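Local structure of putative endonuclease/exonuclease/phosphatase family protein (Bacteroides thetaiotaomicron, 3MPR) at residues E82-I86 / F138-H142; A173-F179 / I227-S233. The protein probably acts as a metal-dependent nuclease or related phosphoesterase of the endonuclease/exonuclease/phosphatase (DNase I-like) family. All blocks are in the same frame, centred on the assembly; numbering follows the deposited sequence.

Contact 1. Residues E82-I86 / F138-H142; sequences EHSAI and FFNLH
Ile-86 lies against both Phe-138 and Asn-140. Its CG1 slides past the CB of Asn-140 at 3.6 Å, pointing the opposite way, while its CD1 comes to 3.8 Å from CD1 of the Phe-138 ring and also touches the carbonyl O of that residue. CG2 meets the same side of the ring, so both arms of the branched side chain are used. Cut back to an alanine, this position is likely to lose the methyls on Phe-138 and open a gap between that ring and CB of Asn-140. Next along, Asn-140 ND2 gives Ser-84 O a weak hydrogen bond of 2.9 Å, bent to 148° at the hydrogen. With CG trans to the backbone N (chi1 179°), the amide stretches out from strand 138-142 to reach that carbonyl. Ser-84 packs its OG over Leu-141 CA at 3.6 Å; serine suits the place, being short enough to sit close to the strand while its hydroxyl bonds to Ile-121 O. Toward the other end, one water joins Glu-82 OE1 (2.9 Å) to His-142 ND1 (2.8 Å), sitting in the ring plane at the edge of the imidazole. The contact bridges the two facing sheets of the DNase I-like alpha/beta sandwich: Ile-86 begins strand 86-89 of one, and residues 138-142 belong to the other. Asparagine suits this buried interface because its amide serves both sides: ND2 also bonds to Thr-49 O, and OD1 accepts from Gln-50 NE2 while pairing with Thr-176 OG1. Glu-82 and His-142 both touch Glu-51, a magnesium ligand in a crystal structure of this protein, although no metal is bound to this chain.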
ATOM      1  N   GLU A  82      26.934  -7.408  -7.250  1.00 13.50           N
ATOM      2  CA  GLU A  82      25.527  -7.298  -6.870  1.00 11.93           C
ATOM      3  C   GLU A  82      25.051  -8.598  -6.240  1.00  9.13           C
ATOM      4  O   GLU A  82      25.615  -9.656  -6.501  1.00 11.51           O
ATOM      5  CB  GLU A  82      24.681  -6.989  -8.095  1.00 11.86           C
ATOM      6  CG  GLU A  82      25.081  -5.687  -8.776  1.00 17.53           C
ATOM      7  CD  GLU A  82      24.128  -5.303  -9.882  1.00 19.64           C
ATOM      8  OE1 GLU A  82      23.155  -6.057 -10.129  1.00 18.69           O
ATOM      9  OE2 GLU A  82      24.355  -4.252 -10.505  1.00 22.32           O
ATOM     10  N   HIS A  83      24.020  -8.502  -5.405  1.00 10.70           N
ATOM     11  CA  HIS A  83      23.438  -9.666  -4.745  1.00 11.95           C
ATOM     12  C   HIS A  83      22.013  -9.893  -5.233  1.00 14.55           C
ATOM     13  O   HIS A  83      21.356  -8.973  -5.752  1.00 11.22           O
ATOM     14  CB  HIS A  83      23.370  -9.458  -3.226  1.00 10.61           C
ATOM     15  CG  HIS A  83      24.708  -9.353  -2.551  1.00 10.80           C
ATOM     16  ND1 HIS A  83      25.579  -8.309  -2.777  1.00  9.48           N
ATOM     17  CD2 HIS A  83      25.306 -10.146  -1.627  1.00 11.29           C
ATOM     18  CE1 HIS A  83      26.661  -8.473  -2.034  1.00  9.47           C
ATOM     19  NE2 HIS A  83      26.516  -9.574  -1.320  1.00 10.13           N
ATOM     20  N   SER A  84      21.551 -11.127  -5.053  1.00  9.75           N
ATOM     21  CA  SER A  84      20.133 -11.455  -5.093  1.00  8.72           C
ATOM     22  C   SER A  84      19.694 -11.725  -3.656  1.00  7.38           C
ATOM     23  O   SER A  84      19.160 -12.790  -3.339  1.00  8.27           O
ATOM     24  CB  SER A  84      19.907 -12.690  -5.964  1.00  7.08           C
ATOM     25  OG  SER A  84      20.253 -12.407  -7.316  1.00 11.21           O
ATOM     26  N   ALA A  85      19.933 -10.759  -2.775  1.00  8.50           N
ATOM     27  CA  ALA A  85      19.734 -11.001  -1.352  1.00 10.22           C
ATOM     28  C   ALA A  85      18.262 -11.147  -0.978  1.00 10.76           C
ATOM     29  O   ALA A  85      17.416 -10.423  -1.494  1.00 12.03           O
ATOM     30  CB  ALA A  85      20.379  -9.906  -0.536  1.00 12.64           C
ATOM     31  N   ILE A  86      17.975 -12.077  -0.069  1.00  8.01           N
ATOM     32  CA  ILE A  86      16.614 -12.276   0.462  1.00  9.76           C
ATOM     33  C   ILE A  86      16.548 -11.741   1.892  1.00 10.22           C
ATOM     34  O   ILE A  86      17.372 -12.113   2.730  1.00 12.59           O
ATOM     35  CB  ILE A  86      16.225 -13.776   0.436  1.00  8.65           C
ATOM     36  CG1 ILE A  86      16.210 -14.297  -1.008  1.00 10.57           C
ATOM     37  CG2 ILE A  86      14.868 -14.023   1.111  1.00 10.65           C
ATOM     38  CD1 ILE A  86      16.312 -15.837  -1.120  1.00 10.27           C
ATOM     39  N   PHE A 138      12.348 -20.467  -0.811  1.00  7.58           N
ATOM     40  CA  PHE A 138      12.213 -19.132  -1.402  1.00 10.19           C
ATOM     41  C   PHE A 138      13.458 -18.877  -2.249  1.00 12.35           C
ATOM     42  O   PHE A 138      14.565 -18.873  -1.718  1.00 12.40           O
ATOM     43  CB  PHE A 138      12.125 -18.097  -0.276  1.00 10.25           C
ATOM     44  CG  PHE A 138      11.652 -16.737  -0.715  1.00  7.08           C
ATOM     45  CD1 PHE A 138      12.504 -15.868  -1.384  1.00 11.41           C
ATOM     46  CD2 PHE A 138      10.378 -16.299  -0.394  1.00 10.19           C
ATOM     47  CE1 PHE A 138      12.072 -14.605  -1.771  1.00 11.38           C
ATOM     48  CE2 PHE A 138       9.943 -15.032  -0.776  1.00  8.52           C
ATOM     49  CZ  PHE A 138      10.784 -14.192  -1.467  1.00  7.86           C
ATOM     50  N   PHE A 139      13.274 -18.673  -3.556  1.00  7.24           N
ATOM     51  CA  PHE A 139      14.378 -18.419  -4.481  1.00  6.33           C
ATOM     52  C   PHE A 139      14.298 -16.992  -4.979  1.00  8.41           C
ATOM     53  O   PHE A 139      13.202 -16.473  -5.149  1.00 10.35           O
ATOM     54  CB  PHE A 139      14.245 -19.317  -5.714  1.00 10.58           C
ATOM     55  CG  PHE A 139      14.458 -20.779  -5.440  1.00 12.56           C
ATOM     56  CD1 PHE A 139      13.432 -21.567  -4.970  1.00 12.69           C
ATOM     57  CD2 PHE A 139      15.692 -21.364  -5.687  1.00 10.42           C
ATOM     58  CE1 PHE A 139      13.637 -22.928  -4.736  1.00 12.82           C
ATOM     59  CE2 PHE A 139      15.897 -22.711  -5.459  1.00 10.55           C
ATOM     60  CZ  PHE A 139      14.873 -23.488  -4.987  1.00 10.54           C
ATOM     61  N   ASN A 140      15.447 -16.386  -5.277  1.00  8.62           N
ATOM     62  CA  ASN A 140      15.478 -15.018  -5.777  1.00  9.69           C
ATOM     63  C   ASN A 140      16.632 -14.861  -6.764  1.00 11.99           C
ATOM     64  O   ASN A 140      17.718 -15.376  -6.526  1.00 11.59           O
ATOM     65  CB  ASN A 140      15.623 -14.060  -4.594  1.00  5.99           C
ATOM     66  CG  ASN A 140      15.693 -12.614  -5.012  1.00  8.94           C
ATOM     67  OD1 ASN A 140      14.882 -12.145  -5.815  1.00  9.76           O
ATOM     68  ND2 ASN A 140      16.665 -11.889  -4.459  1.00  7.88           N
ATOM     69  N   LEU A 141      16.400 -14.170  -7.878  1.00  6.61           N
ATOM     70  CA  LEU A 141      17.436 -14.057  -8.903  1.00 12.41           C
ATOM     71  C   LEU A 141      17.300 -12.778  -9.721  1.00 14.66           C
ATOM     72  O   LEU A 141      16.339 -12.025  -9.578  1.00 11.62           O
ATOM     73  CB  LEU A 141      17.420 -15.285  -9.840  1.00 10.38           C
ATOM     74  CG  LEU A 141      16.135 -15.606 -10.626  1.00 10.42           C
ATOM     75  CD1 LEU A 141      15.919 -14.644 -11.800  1.00  9.06           C
ATOM     76  CD2 LEU A 141      16.181 -17.028 -11.151  1.00 11.21           C
ATOM     77  N   HIS A 142      18.282 -12.559 -10.583  1.00 11.02           N
ATOM     78  CA  HIS A 142      18.288 -11.446 -11.515  1.00  8.40           C
ATOM     79  C   HIS A 142      18.892 -11.986 -12.803  1.00 12.44           C
ATOM     80  O   HIS A 142      20.070 -12.334 -12.838  1.00 13.45           O
ATOM     81  CB  HIS A 142      19.139 -10.298 -10.961  1.00 10.72           C
ATOM     82  CG  HIS A 142      19.108  -9.063 -11.805  1.00 13.64           C
ATOM     83  ND1 HIS A 142      19.668  -7.870 -11.401  1.00 12.71           N
ATOM     84  CD2 HIS A 142      18.576  -8.834 -13.030  1.00 16.59           C
ATOM     85  CE1 HIS A 142      19.488  -6.960 -12.344  1.00 11.87           C
ATOM     86  NE2 HIS A 142      18.832  -7.521 -13.345  1.00 14.44           N
TER
HETATM   87  O   HOH W   1      21.346  -8.069  -9.136  1.00 17.64           O

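Contact 2. Residues A173-F179 / I227-S233; sequences AILTGDF and IDHIFVS
Phe-179 receives the edge of Phe-231 on one face: the rings form a T-shaped pair with planes 88° apart, and CE2 of Phe-231 stands 3.7 Å from CZ of Phe-179. Phe-231 CG is anti to its carbonyl carbon (chi1 -65°), carrying the ring edge over Phe-179. In the plane of the Phe-179 ring, at its edge, lie Ile-227 O and CG of Leu-175. His-229 joins this aromatic cluster obliquely, its CD2 3.6 Å from Phe-179 CD1, while Ile-227 C lies over one face of the imidazole. The two strands run antiparallel (169°). Leu-175 and Phe-231 form a hydrogen-bonded pair, with Leu-175 N to Phe-231 O at 2.7 Å, and Phe-179 N bonds Ile-227 O at 2.7 Å. Between them Gly-177 and His-229 share only weak bonds; a CB at the positive phi of Gly-177 would jam against Thr-176 O and crowd Phe-179 CE1. At the far end Ser-233 OG accepts Ala-173 N at 2.8 Å. Gly-177 to Asn-180 make up the GDxN signature of the family. Asp-178 OD1 is 4.1 Å from Asp-228 OD2, but Asn-180 N and Asn-13 ND2 bind the first carboxylate and Thr-213 OG1 the second. Farther along the aspartates' face Ile-174 CG2 meets Ile-230 CG2 at 4.0 Å. This face packs on strands 5-13 and 283-289 of the other sheet, whereas Tyr-188 and Phe-191 of helix 186-192 extend the aromatic cluster.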
ATOM      1  N   ALA A 173       7.499 -23.891  -3.302  1.00  8.35           N
ATOM      2  CA  ALA A 173       8.503 -22.884  -3.589  1.00  8.54           C
ATOM      3  C   ALA A 173       7.886 -21.556  -3.996  1.00 10.78           C
ATOM      4  O   ALA A 173       6.792 -21.503  -4.561  1.00  8.90           O
ATOM      5  CB  ALA A 173       9.453 -23.378  -4.688  1.00  8.92           C
ATOM      6  N   ILE A 174       8.615 -20.492  -3.687  1.00  6.22           N
ATOM      7  CA  ILE A 174       8.300 -19.147  -4.113  1.00  7.13           C
ATOM      8  C   ILE A 174       9.552 -18.659  -4.813  1.00  9.63           C
ATOM      9  O   ILE A 174      10.646 -18.814  -4.283  1.00 11.79           O
ATOM     10  CB  ILE A 174       8.033 -18.247  -2.901  1.00  7.44           C
ATOM     11  CG1 ILE A 174       6.830 -18.784  -2.115  1.00  6.20           C
ATOM     12  CG2 ILE A 174       7.875 -16.778  -3.354  1.00 10.62           C
ATOM     13  CD1 ILE A 174       6.588 -18.084  -0.761  1.00  7.17           C
ATOM     14  N   LEU A 175       9.387 -18.081  -5.998  1.00  8.78           N
ATOM     15  CA  LEU A 175      10.504 -17.557  -6.801  1.00 11.96           C
ATOM     16  C   LEU A 175      10.263 -16.094  -7.159  1.00 12.60           C
ATOM     17  O   LEU A 175       9.264 -15.785  -7.816  1.00 11.32           O
ATOM     18  CB  LEU A 175      10.646 -18.374  -8.099  1.00  7.67           C
ATOM     19  CG  LEU A 175      11.537 -17.796  -9.213  1.00  7.28           C
ATOM     20  CD1 LEU A 175      12.986 -17.722  -8.783  1.00 10.81           C
ATOM     21  CD2 LEU A 175      11.394 -18.619 -10.508  1.00  9.87           C
ATOM     22  N   THR A 176      11.150 -15.198  -6.706  1.00  7.82           N
ATOM     23  CA  THR A 176      11.058 -13.770  -7.029  1.00 10.99           C
ATOM     24  C   THR A 176      12.239 -13.378  -7.891  1.00 12.34           C
ATOM     25  O   THR A 176      13.200 -14.131  -8.010  1.00  8.75           O
ATOM     26  CB  THR A 176      11.116 -12.885  -5.752  1.00 11.62           C
ATOM     27  OG1 THR A 176      12.360 -13.097  -5.066  1.00 12.56           O
ATOM     28  CG2 THR A 176       9.966 -13.215  -4.804  1.00  7.27           C
ATOM     29  N   GLY A 177      12.203 -12.191  -8.482  1.00  9.13           N
ATOM     30  CA  GLY A 177      13.387 -11.733  -9.181  1.00  9.78           C
ATOM     31  C   GLY A 177      13.116 -10.661 -10.202  1.00 10.50           C
ATOM     32  O   GLY A 177      11.966 -10.312 -10.461  1.00  8.34           O
ATOM     33  N   ASP A 178      14.198 -10.129 -10.756  1.00 10.77           N
ATOM     34  CA  ASP A 178      14.142  -9.272 -11.933  1.00  8.24           C
ATOM     35  C   ASP A 178      14.499 -10.177 -13.105  1.00 10.44           C
ATOM     36  O   ASP A 178      15.633 -10.650 -13.217  1.00 12.54           O
ATOM     37  CB  ASP A 178      15.147  -8.134 -11.793  1.00  6.79           C
ATOM     38  CG  ASP A 178      15.198  -7.216 -13.022  1.00 13.30           C
ATOM     39  OD1 ASP A 178      14.684  -7.591 -14.092  1.00 10.87           O
ATOM     40  OD2 ASP A 178      15.786  -6.119 -12.913  1.00 14.69           O
ATOM     41  N   PHE A 179      13.521 -10.438 -13.961  1.00  9.82           N
ATOM     42  CA  PHE A 179      13.699 -11.381 -15.063  1.00 12.78           C
ATOM     43  C   PHE A 179      14.089 -10.696 -16.373  1.00 13.99           C
ATOM     44  O   PHE A 179      14.261 -11.356 -17.399  1.00 11.99           O
ATOM     45  CB  PHE A 179      12.460 -12.269 -15.209  1.00 10.92           C
ATOM     46  CG  PHE A 179      12.231 -13.148 -14.017  1.00 14.41           C
ATOM     47  CD1 PHE A 179      11.640 -12.638 -12.862  1.00 10.85           C
ATOM     48  CD2 PHE A 179      12.651 -14.471 -14.028  1.00  7.63           C
ATOM     49  CE1 PHE A 179      11.455 -13.448 -11.746  1.00 11.16           C
ATOM     50  CE2 PHE A 179      12.471 -15.287 -12.921  1.00  8.32           C
ATOM     51  CZ  PHE A 179      11.869 -14.778 -11.776  1.00  6.50           C
ATOM     52  N   ILE A 227       8.427  -7.269 -15.709  1.00  6.26           N
ATOM     53  CA  ILE A 227       9.709  -7.961 -15.777  1.00  7.88           C
ATOM     54  C   ILE A 227      10.154  -8.463 -14.400  1.00 14.17           C
ATOM     55  O   ILE A 227      11.105  -9.250 -14.278  1.00 12.42           O
ATOM     56  CB  ILE A 227      10.797  -7.098 -16.455  1.00 13.24           C
ATOM     57  CG1 ILE A 227      11.152  -5.873 -15.611  1.00 13.16           C
ATOM     58  CG2 ILE A 227      10.353  -6.705 -17.870  1.00 10.73           C
ATOM     59  CD1 ILE A 227      12.316  -5.066 -16.184  1.00 15.14           C
ATOM     60  N   ASP A 228       9.447  -8.018 -13.367  1.00  7.66           N
ATOM     61  CA  ASP A 228       9.665  -8.518 -12.021  1.00  8.63           C
ATOM     62  C   ASP A 228       8.464  -9.383 -11.698  1.00 11.66           C
ATOM     63  O   ASP A 228       7.331  -8.922 -11.803  1.00 12.61           O
ATOM     64  CB  ASP A 228       9.748  -7.340 -11.046  1.00 11.10           C
ATOM     65  CG  ASP A 228      10.832  -6.354 -11.437  1.00 11.96           C
ATOM     66  OD1 ASP A 228      10.522  -5.318 -12.070  1.00 12.38           O
ATOM     67  OD2 ASP A 228      12.007  -6.650 -11.145  1.00 12.01           O
ATOM     68  N   HIS A 229       8.707 -10.639 -11.318  1.00  7.69           N
ATOM     69  CA  HIS A 229       7.622 -11.579 -11.101  1.00  9.27           C
ATOM     70  C   HIS A 229       7.767 -12.249  -9.754  1.00 10.28           C
ATOM     71  O   HIS A 229       8.867 -12.321  -9.190  1.00  9.54           O
ATOM     72  CB  HIS A 229       7.647 -12.704 -12.153  1.00 12.05           C
ATOM     73  CG  HIS A 229       7.612 -12.228 -13.569  1.00 10.67           C
ATOM     74  ND1 HIS A 229       6.512 -11.597 -14.116  1.00 11.91           N
ATOM     75  CD2 HIS A 229       8.533 -12.309 -14.560  1.00 11.68           C
ATOM     76  CE1 HIS A 229       6.763 -11.302 -15.379  1.00 13.43           C
ATOM     77  NE2 HIS A 229       7.981 -11.725 -15.674  1.00 12.88           N
ATOM     78  N   ILE A 230       6.648 -12.758  -9.261  1.00  7.29           N
ATOM     79  CA  ILE A 230       6.669 -13.714  -8.164  1.00  9.94           C
ATOM     80  C   ILE A 230       5.950 -14.968  -8.646  1.00 10.21           C
ATOM     81  O   ILE A 230       4.748 -14.940  -8.887  1.00  9.22           O
ATOM     82  CB  ILE A 230       6.007 -13.140  -6.900  1.00  9.88           C
ATOM     83  CG1 ILE A 230       6.772 -11.878  -6.448  1.00  9.02           C
ATOM     84  CG2 ILE A 230       5.983 -14.179  -5.785  1.00  7.29           C
ATOM     85  CD1 ILE A 230       6.256 -11.258  -5.136  1.00  9.69           C
ATOM     86  N   PHE A 231       6.705 -16.051  -8.825  1.00  8.15           N
ATOM     87  CA  PHE A 231       6.151 -17.328  -9.257  1.00  6.36           C
ATOM     88  C   PHE A 231       6.029 -18.209  -8.025  1.00  9.74           C
ATOM     89  O   PHE A 231       6.900 -18.166  -7.144  1.00 11.77           O
ATOM     90  CB  PHE A 231       7.097 -18.010 -10.250  1.00  6.62           C
ATOM     91  CG  PHE A 231       7.270 -17.268 -11.556  1.00  8.42           C
ATOM     92  CD1 PHE A 231       6.256 -17.262 -12.505  1.00 10.01           C
ATOM     93  CD2 PHE A 231       8.456 -16.612 -11.847  1.00  9.24           C
ATOM     94  CE1 PHE A 231       6.418 -16.605 -13.717  1.00 10.55           C
ATOM     95  CE2 PHE A 231       8.625 -15.953 -13.051  1.00 12.90           C
ATOM     96  CZ  PHE A 231       7.607 -15.957 -13.995  1.00 11.13           C
ATOM     97  N   VAL A 232       4.970 -19.010  -7.952  1.00  5.33           N
ATOM     98  CA  VAL A 232       4.775 -19.872  -6.793  1.00  9.21           C
ATOM     99  C   VAL A 232       4.316 -21.261  -7.202  1.00  8.47           C
ATOM    100  O   VAL A 232       3.709 -21.436  -8.251  1.00  9.67           O
ATOM    101  CB  VAL A 232       3.739 -19.289  -5.794  1.00 10.87           C
ATOM    102  CG1 VAL A 232       4.189 -17.931  -5.273  1.00  9.84           C
ATOM    103  CG2 VAL A 232       2.362 -19.182  -6.435  1.00 10.35           C
ATOM    104  N   SER A 233       4.588 -22.249  -6.364  1.00 11.32           N
ATOM    105  CA  SER A 233       4.040 -23.581  -6.616  1.00  9.87           C
ATOM    106  C   SER A 233       2.510 -23.498  -6.628  1.00 11.47           C
ATOM    107  O   SER A 233       1.923 -22.684  -5.928  1.00  9.72           O
ATOM    108  CB  SER A 233       4.520 -24.570  -5.542  1.00 11.71           C
ATOM    109  OG  SER A 233       5.937 -24.645  -5.485  1.00 13.93           O
TER

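Both segments of contact 1 precede those of contact 2 in the sequence, and the contact centres lie about 10 Å apart. Strands 135-142 and 173-178 run parallel as neighbours in one sheet, joined by a Phe-139 N to Ile-174 O approach of 2.7 Å, a probable hydrogen bond. Contact 1 spans the gap to the facing sheet; contact 2 adds the next strand, 228-232, within the same sheet. The two also meet inside the sandwich, where Phe-138 CZ packs 3.6 Å from Thr-176 CG2. At the ends of their strands His-142 and Asp-178 pack together beside the magnesium ligand Glu-51, consistent with both contacts shaping the metal-dependent active site of the family.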